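Local coordinates for protein phthiocerol synthesis polyketide synthase type I PpsC (PDB 7AHB) that probably transfers extender-unit acyl groups to the acyl carrier protein, serving as the acyltransferase domain of a polyketide synthase that takes part in phthiocerol synthesis in Mycobacterium tuberculosis, at residues M167-E180 and G228-H240. Numbering follows the deposited sequence.
Sequences MAPLSGQGTMALLE and GFATRVNIEVAPH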
ATOM      1  N   MET A 167      15.964   5.106   3.799  1.00 17.08           N
ATOM      2  CA  MET A 167      15.737   3.929   4.609  1.00 18.59           C
ATOM      3  C   MET A 167      16.701   2.801   4.312  1.00 20.23           C
ATOM      4  O   MET A 167      16.925   1.972   5.197  1.00 19.48           O
ATOM      5  CB  MET A 167      14.292   3.456   4.403  1.00 22.26           C
ATOM      6  CG  MET A 167      13.243   4.443   4.930  1.00 22.25           C
ATOM      7  SD  MET A 167      11.539   4.024   4.483  1.00 28.74           S
ATOM      8  CE  MET A 167      11.361   2.496   5.391  1.00 24.57           C
ATOM      9  N   ALA A 168      17.289   2.766   3.128  1.00 19.26           N
ATOM     10  CA  ALA A 168      18.144   1.642   2.760  1.00 19.10           C
ATOM     11  C   ALA A 168      19.269   1.373   3.744  1.00 23.30           C
ATOM     12  O   ALA A 168      19.514   0.190   4.046  1.00 23.46           O
ATOM     13  CB  ALA A 168      18.712   1.887   1.363  1.00 21.78           C
ATOM     14  N   PRO A 169      19.997   2.372   4.252  1.00 23.98           N
ATOM     15  CA  PRO A 169      21.099   2.062   5.181  1.00 26.00           C
ATOM     16  C   PRO A 169      20.641   1.350   6.442  1.00 24.95           C
ATOM     17  O   PRO A 169      21.467   0.717   7.109  1.00 24.43           O
ATOM     18  CB  PRO A 169      21.701   3.440   5.494  1.00 28.11           C
ATOM     19  CG  PRO A 169      21.285   4.312   4.339  1.00 24.08           C
ATOM     20  CD  PRO A 169      19.917   3.811   3.933  1.00 24.82           C
ATOM     21  N   LEU A 170      19.352   1.434   6.781  1.00 21.67           N
ATOM     22  CA  LEU A 170      18.783   0.799   7.961  1.00 23.26           C
ATOM     23  C   LEU A 170      18.434  -0.671   7.760  1.00 25.79           C
ATOM     24  O   LEU A 170      18.126  -1.360   8.747  1.00 26.38           O
ATOM     25  CB  LEU A 170      17.518   1.545   8.391  1.00 23.64           C
ATOM     26  CG  LEU A 170      17.770   3.001   8.782  1.00 25.44           C
ATOM     27  CD1 LEU A 170      16.453   3.747   9.073  1.00 25.38           C
ATOM     28  CD2 LEU A 170      18.694   3.019   9.992  1.00 27.04           C
ATOM     29  N   SER A 171      18.512  -1.167   6.529  1.00 31.54           N
ATOM     30  CA  SER A 171      18.170  -2.550   6.216  1.00 31.40           C
ATOM     31  C   SER A 171      18.754  -3.528   7.232  1.00 33.01           C
ATOM     32  O   SER A 171      19.967  -3.543   7.491  1.00 32.71           O
ATOM     33  CB  SER A 171      18.668  -2.914   4.810  1.00 31.50           C
ATOM     34  OG  SER A 171      17.829  -2.318   3.825  1.00 38.48           O
ATOM     35  N   GLY A 172      17.874  -4.366   7.784  1.00 23.63           N
ATOM     36  CA  GLY A 172      18.275  -5.355   8.759  1.00 23.65           C
ATOM     37  C   GLY A 172      18.277  -4.878  10.193  1.00 27.17           C
ATOM     38  O   GLY A 172      18.573  -5.674  11.093  1.00 26.46           O
ATOM     39  N   GLN A 173      17.956  -3.611  10.444  1.00 26.45           N
ATOM     40  CA  GLN A 173      17.914  -3.077  11.798  1.00 29.38           C
ATOM     41  C   GLN A 173      16.492  -2.948  12.321  1.00 29.75           C
ATOM     42  O   GLN A 173      16.290  -2.473  13.448  1.00 29.68           O
ATOM     43  CB  GLN A 173      18.584  -1.704  11.860  1.00 31.33           C
ATOM     44  CG  GLN A 173      19.947  -1.636  11.272  1.00 33.40           C
ATOM     45  CD  GLN A 173      20.802  -0.611  11.980  1.00 36.06           C
ATOM     46  OE1 GLN A 173      21.096   0.456  11.433  1.00 39.49           O
ATOM     47  NE2 GLN A 173      21.238  -0.945  13.200  1.00 38.14           N
ATOM     48  N   GLY A 174      15.503  -3.304  11.510  1.00 20.29           N
ATOM     49  CA  GLY A 174      14.132  -3.274  11.978  1.00 21.39           C
ATOM     50  C   GLY A 174      13.293  -4.244  11.186  1.00 20.19           C
ATOM     51  O   GLY A 174      13.707  -4.742  10.135  1.00 21.84           O
ATOM     52  N   THR A 175      12.105  -4.523  11.712  1.00 19.47           N
ATOM     53  CA  THR A 175      11.125  -5.323  10.990  1.00 18.15           C
ATOM     54  C   THR A 175       9.772  -5.032  11.621  1.00 19.45           C
ATOM     55  O   THR A 175       9.647  -4.161  12.490  1.00 18.09           O
ATOM     56  CB  THR A 175      11.491  -6.814  10.991  1.00 22.53           C
ATOM     57  OG1 THR A 175      10.630  -7.508  10.076  1.00 19.35           O
ATOM     58  CG2 THR A 175      11.376  -7.414  12.371  1.00 20.27           C
ATOM     59  N   MET A 176       8.748  -5.747  11.174  1.00 20.04           N
ATOM     60  CA  MET A 176       7.415  -5.581  11.732  1.00 17.69           C
ATOM     61  C   MET A 176       6.789  -6.954  11.874  1.00 19.97           C
ATOM     62  O   MET A 176       7.292  -7.940  11.332  1.00 18.20           O
ATOM     63  CB  MET A 176       6.535  -4.690  10.858  1.00 15.73           C
ATOM     64  CG  MET A 176       7.182  -3.388  10.472  1.00 21.41           C
ATOM     65  SD  MET A 176       6.034  -2.402   9.400  1.00 29.80           S
ATOM     66  CE  MET A 176       5.070  -1.655  10.553  1.00 18.92           C
ATOM     67  N   ALA A 177       5.676  -7.012  12.602  1.00 17.39           N
ATOM     68  CA  ALA A 177       4.988  -8.273  12.845  1.00 18.19           C
ATOM     69  C   ALA A 177       3.491  -8.024  12.897  1.00 18.72           C
ATOM     70  O   ALA A 177       3.043  -7.045  13.500  1.00 17.13           O
ATOM     71  CB  ALA A 177       5.441  -8.919  14.147  1.00 21.69           C
ATOM     72  N   LEU A 178       2.731  -8.921  12.277  1.00 20.07           N
ATOM     73  CA  LEU A 178       1.274  -8.875  12.324  1.00 21.87           C
ATOM     74  C   LEU A 178       0.803  -9.747  13.479  1.00 23.83           C
ATOM     75  O   LEU A 178       1.192 -10.915  13.574  1.00 20.64           O
ATOM     76  CB  LEU A 178       0.678  -9.369  11.009  1.00 23.41           C
ATOM     77  CG  LEU A 178      -0.846  -9.376  10.872  1.00 26.59           C
ATOM     78  CD1 LEU A 178      -1.430  -7.996  10.821  1.00 24.27           C
ATOM     79  CD2 LEU A 178      -1.235 -10.158   9.604  1.00 27.44           C
ATOM     80  N   LEU A 179      -0.036  -9.184  14.351  1.00 21.77           N
ATOM     81  CA  LEU A 179      -0.507  -9.885  15.539  1.00 21.44           C
ATOM     82  C   LEU A 179      -2.029  -9.982  15.519  1.00 21.44           C
ATOM     83  O   LEU A 179      -2.710  -9.049  15.092  1.00 22.53           O
ATOM     84  CB  LEU A 179      -0.073  -9.158  16.811  1.00 20.69           C
ATOM     85  CG  LEU A 179       1.279  -8.468  16.842  1.00 20.47           C
ATOM     86  CD1 LEU A 179       1.440  -7.693  18.159  1.00 20.06           C
ATOM     87  CD2 LEU A 179       2.393  -9.487  16.678  1.00 21.51           C
ATOM     88  N   GLU A 180      -2.557 -11.108  15.993  1.00 25.23           N
ATOM     89  CA  GLU A 180      -3.997 -11.290  16.123  1.00 26.12           C
ATOM     90  C   GLU A 180      -4.456 -10.678  17.451  1.00 24.73           C
ATOM     91  O   GLU A 180      -4.955 -11.355  18.342  1.00 25.94           O
ATOM     92  CB  GLU A 180      -4.362 -12.763  16.030  1.00 28.32           C
ATOM     93  CG  GLU A 180      -5.870 -13.012  16.049  1.00 29.52           C
ATOM     94  CD  GLU A 180      -6.232 -14.474  16.170  1.00 33.03           C
ATOM     95  OE1 GLU A 180      -5.325 -15.323  16.417  1.00 36.30           O
ATOM     96  OE2 GLU A 180      -7.440 -14.796  16.053  1.00 36.33           O
ATOM     97  N   GLY A 228      -2.069 -16.876  21.108  1.00 31.61           N
ATOM     98  CA  GLY A 228      -2.480 -16.057  19.992  1.00 29.15           C
ATOM     99  C   GLY A 228      -1.676 -16.362  18.734  1.00 30.82           C
ATOM    100  O   GLY A 228      -0.754 -17.171  18.735  1.00 30.88           O
ATOM    101  N   PHE A 229      -2.051 -15.686  17.646  1.00 34.80           N
ATOM    102  CA  PHE A 229      -1.410 -15.849  16.345  1.00 34.76           C
ATOM    103  C   PHE A 229      -0.547 -14.630  16.044  1.00 31.69           C
ATOM    104  O   PHE A 229      -0.951 -13.496  16.312  1.00 31.80           O
ATOM    105  CB  PHE A 229      -2.459 -16.039  15.240  1.00 36.12           C
ATOM    106  CG  PHE A 229      -3.143 -17.385  15.267  1.00 40.79           C
ATOM    107  CD1 PHE A 229      -3.753 -17.860  16.430  1.00 40.74           C
ATOM    108  CD2 PHE A 229      -3.175 -18.180  14.119  1.00 40.89           C
ATOM    109  CE1 PHE A 229      -4.373 -19.116  16.450  1.00 40.38           C
ATOM    110  CE2 PHE A 229      -3.801 -19.420  14.128  1.00 39.16           C
ATOM    111  CZ  PHE A 229      -4.393 -19.890  15.294  1.00 41.80           C
ATOM    112  N   ALA A 230       0.630 -14.856  15.457  1.00 27.31           N
ATOM    113  CA  ALA A 230       1.528 -13.754  15.124  1.00 24.55           C
ATOM    114  C   ALA A 230       2.496 -14.183  14.034  1.00 24.61           C
ATOM    115  O   ALA A 230       2.976 -15.315  14.049  1.00 27.93           O
ATOM    116  CB  ALA A 230       2.304 -13.299  16.365  1.00 28.22           C
ATOM    117  N   THR A 231       2.779 -13.268  13.103  1.00 32.22           N
ATOM    118  CA  THR A 231       3.615 -13.534  11.940  1.00 31.62           C
ATOM    119  C   THR A 231       4.560 -12.360  11.701  1.00 32.70           C
ATOM    120  O   THR A 231       4.214 -11.207  11.950  1.00 32.53           O
ATOM    121  CB  THR A 231       2.745 -13.760  10.682  1.00 33.61           C
ATOM    122  OG1 THR A 231       1.856 -14.865  10.906  1.00 39.63           O
ATOM    123  CG2 THR A 231       3.602 -14.076   9.480  1.00 35.36           C
ATOM    124  N   ARG A 232       5.752 -12.652  11.189  1.00 24.57           N
ATOM    125  CA  ARG A 232       6.671 -11.595  10.784  1.00 25.51           C
ATOM    126  C   ARG A 232       6.212 -11.003   9.459  1.00 25.07           C
ATOM    127  O   ARG A 232       5.742 -11.723   8.579  1.00 28.37           O
ATOM    128  CB  ARG A 232       8.094 -12.144  10.658  1.00 28.71           C
ATOM    129  CG  ARG A 232       9.224 -11.096  10.655  1.00 25.75           C
ATOM    130  CD  ARG A 232      10.528 -11.793  10.398  1.00 29.43           C
ATOM    131  NE  ARG A 232      11.734 -10.978  10.469  1.00 26.51           N
ATOM    132  CZ  ARG A 232      12.169 -10.225   9.470  1.00 29.88           C
ATOM    133  NH1 ARG A 232      11.440 -10.116   8.349  1.00 26.52           N
ATOM    134  NH2 ARG A 232      13.309  -9.544   9.609  1.00 32.33           N
ATOM    135  N   VAL A 233       6.305  -9.682   9.339  1.00 19.60           N
ATOM    136  CA  VAL A 233       6.093  -9.007   8.063  1.00 22.40           C
ATOM    137  C   VAL A 233       7.342  -9.155   7.201  1.00 24.34           C
ATOM    138  O   VAL A 233       8.470  -9.159   7.709  1.00 21.63           O
ATOM    139  CB  VAL A 233       5.749  -7.533   8.299  1.00 23.19           C
ATOM    140  CG1 VAL A 233       5.614  -6.798   6.986  1.00 25.43           C
ATOM    141  CG2 VAL A 233       4.438  -7.423   9.104  1.00 24.43           C
ATOM    142  N   ASN A 234       7.147  -9.287   5.886  1.00 28.65           N
ATOM    143  CA  ASN A 234       8.266  -9.432   4.953  1.00 28.00           C
ATOM    144  C   ASN A 234       8.856  -8.053   4.694  1.00 25.18           C
ATOM    145  O   ASN A 234       8.646  -7.430   3.652  1.00 28.76           O
ATOM    146  CB  ASN A 234       7.824 -10.081   3.652  1.00 28.68           C
ATOM    147  CG  ASN A 234       9.005 -10.508   2.786  1.00 31.88           C
ATOM    148  OD1 ASN A 234      10.061 -10.901   3.294  1.00 30.86           O
ATOM    149  ND2 ASN A 234       8.831 -10.422   1.469  1.00 32.24           N
ATOM    150  N   ILE A 235       9.609  -7.560   5.675  1.00 20.45           N
ATOM    151  CA  ILE A 235      10.174  -6.220   5.586  1.00 19.51           C
ATOM    152  C   ILE A 235      11.389  -6.187   6.488  1.00 19.73           C
ATOM    153  O   ILE A 235      11.433  -6.874   7.506  1.00 20.62           O
ATOM    154  CB  ILE A 235       9.127  -5.137   5.959  1.00 17.10           C
ATOM    155  CG1 ILE A 235       9.635  -3.750   5.563  1.00 18.60           C
ATOM    156  CG2 ILE A 235       8.817  -5.163   7.452  1.00 18.67           C
ATOM    157  CD1 ILE A 235       8.657  -2.623   5.884  1.00 20.33           C
ATOM    158  N   GLU A 236      12.409  -5.428   6.077  1.00 25.81           N
ATOM    159  CA  GLU A 236      13.693  -5.417   6.773  1.00 25.49           C
ATOM    160  C   GLU A 236      14.040  -4.035   7.319  1.00 25.62           C
ATOM    161  O   GLU A 236      15.218  -3.760   7.585  1.00 25.29           O
ATOM    162  CB  GLU A 236      14.801  -5.943   5.846  1.00 28.49           C
ATOM    163  CG  GLU A 236      14.461  -7.299   5.185  1.00 26.99           C
ATOM    164  CD  GLU A 236      14.120  -8.395   6.187  1.00 30.33           C
ATOM    165  OE1 GLU A 236      14.785  -8.444   7.242  1.00 28.36           O
ATOM    166  OE2 GLU A 236      13.158  -9.175   5.939  1.00 30.81           O
ATOM    167  N   VAL A 237      13.033  -3.174   7.509  1.00 23.01           N
ATOM    168  CA  VAL A 237      13.154  -1.925   8.250  1.00 20.21           C
ATOM    169  C   VAL A 237      11.926  -1.788   9.143  1.00 21.09           C
ATOM    170  O   VAL A 237      10.947  -2.533   9.017  1.00 16.40           O
ATOM    171  CB  VAL A 237      13.272  -0.692   7.340  1.00 20.07           C
ATOM    172  CG1 VAL A 237      14.708  -0.605   6.766  1.00 27.40           C
ATOM    173  CG2 VAL A 237      12.238  -0.712   6.236  1.00 22.42           C
ATOM    174  N   ALA A 238      11.975  -0.772  10.019  1.00 16.87           N
ATOM    175  CA  ALA A 238      10.924  -0.546  11.017  1.00 18.39           C
ATOM    176  C   ALA A 238      10.262   0.807  10.778  1.00 17.15           C
ATOM    177  O   ALA A 238      10.536   1.779  11.496  1.00 15.40           O
ATOM    178  CB  ALA A 238      11.477  -0.610  12.452  1.00 21.90           C
ATOM    179  N   PRO A 239       9.418   0.930   9.762  1.00 16.95           N
ATOM    180  CA  PRO A 239       8.706   2.190   9.554  1.00 15.86           C
ATOM    181  C   PRO A 239       7.622   2.341  10.607  1.00 17.98           C
ATOM    182  O   PRO A 239       7.327   1.416  11.369  1.00 16.14           O
ATOM    183  CB  PRO A 239       8.112   2.032   8.164  1.00 19.41           C
ATOM    184  CG  PRO A 239       7.843   0.542   8.077  1.00 16.02           C
ATOM    185  CD  PRO A 239       9.016  -0.092   8.778  1.00 21.38           C
ATOM    186  N   HIS A 240       7.022   3.529  10.645  1.00 15.69           N
ATOM    187  CA  HIS A 240       5.921   3.807  11.572  1.00 15.81           C
ATOM    188  C   HIS A 240       6.356   3.555  13.015  1.00 17.23           C
ATOM    189  O   HIS A 240       5.675   2.876  13.788  1.00 15.63           O
ATOM    190  CB  HIS A 240       4.697   2.973  11.195  1.00 12.83           C
ATOM    191  CG  HIS A 240       4.415   2.979   9.726  1.00 15.61           C
ATOM    192  ND1 HIS A 240       4.109   4.133   9.035  1.00 14.97           N
ATOM    193  CD2 HIS A 240       4.467   1.990   8.803  1.00 15.67           C
ATOM    194  CE1 HIS A 240       3.977   3.851   7.752  1.00 13.52           C
ATOM    195  NE2 HIS A 240       4.154   2.553   7.589  1.00 18.18           N
TER
HETATM  196  O   HOH W   1      15.461  -6.822   9.673  1.00 24.46           O
HETATM  197  O   HOH W   2      -0.429 -13.309  11.624  1.00 45.50           O
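M176 runs its unbranched side chain past V233, I235 and P239, at the edge of the small antiparallel sheet of the acyltransferase fold, where strand 230-232 pairs with the inner strand 175-179. A flexible thioether suits a path along three differently shaped side chains: CG meets I235 CG2, and the sulfur reaches the proline ring, SD to P239 CG 3.7 Å. The bend at chi3 (83°) carries CE to the edge of the H240 imidazole. That histidine is hydrogen-bonded through NE2 to S138, in a GxSxG sequence consistent with the nucleophile elbow of acyltransferases, so the contact runs from the small sheet to the probable active site. M167 CE presses tightly on V237 CG2, at 3.4 Å, the two side chains crossing nearly at right angles. G174 is suited to its place because a beta carbon there would collide with that of A238.

Farther along, L178 and T231 form a hydrogen-bonded antiparallel pair, T231 N to L178 O being 2.9 Å, and V233 N donates to M176 O (2.8 Å), carrying the pairing one step beyond R232. Just before strand 175-179, the type II turn from L170 to Q173 presents G172 N to E236 O (2.7 Å). G172 suits the turn because, at phi 88°, a beta carbon would be jammed against the carbonyl O of S171.

At the polar edge the T175 hydroxyl donates to I235 O (2.8 Å) while lying over the centre of the R232 guanidinium, 3.1 Å above its plane. R232, long enough to span this corner, grips E236 end-on with two nitrogens. A water donates to both G174 O and E236 OE1, the carboxylate oxygen that R232 NH2 meets at 3.0 Å.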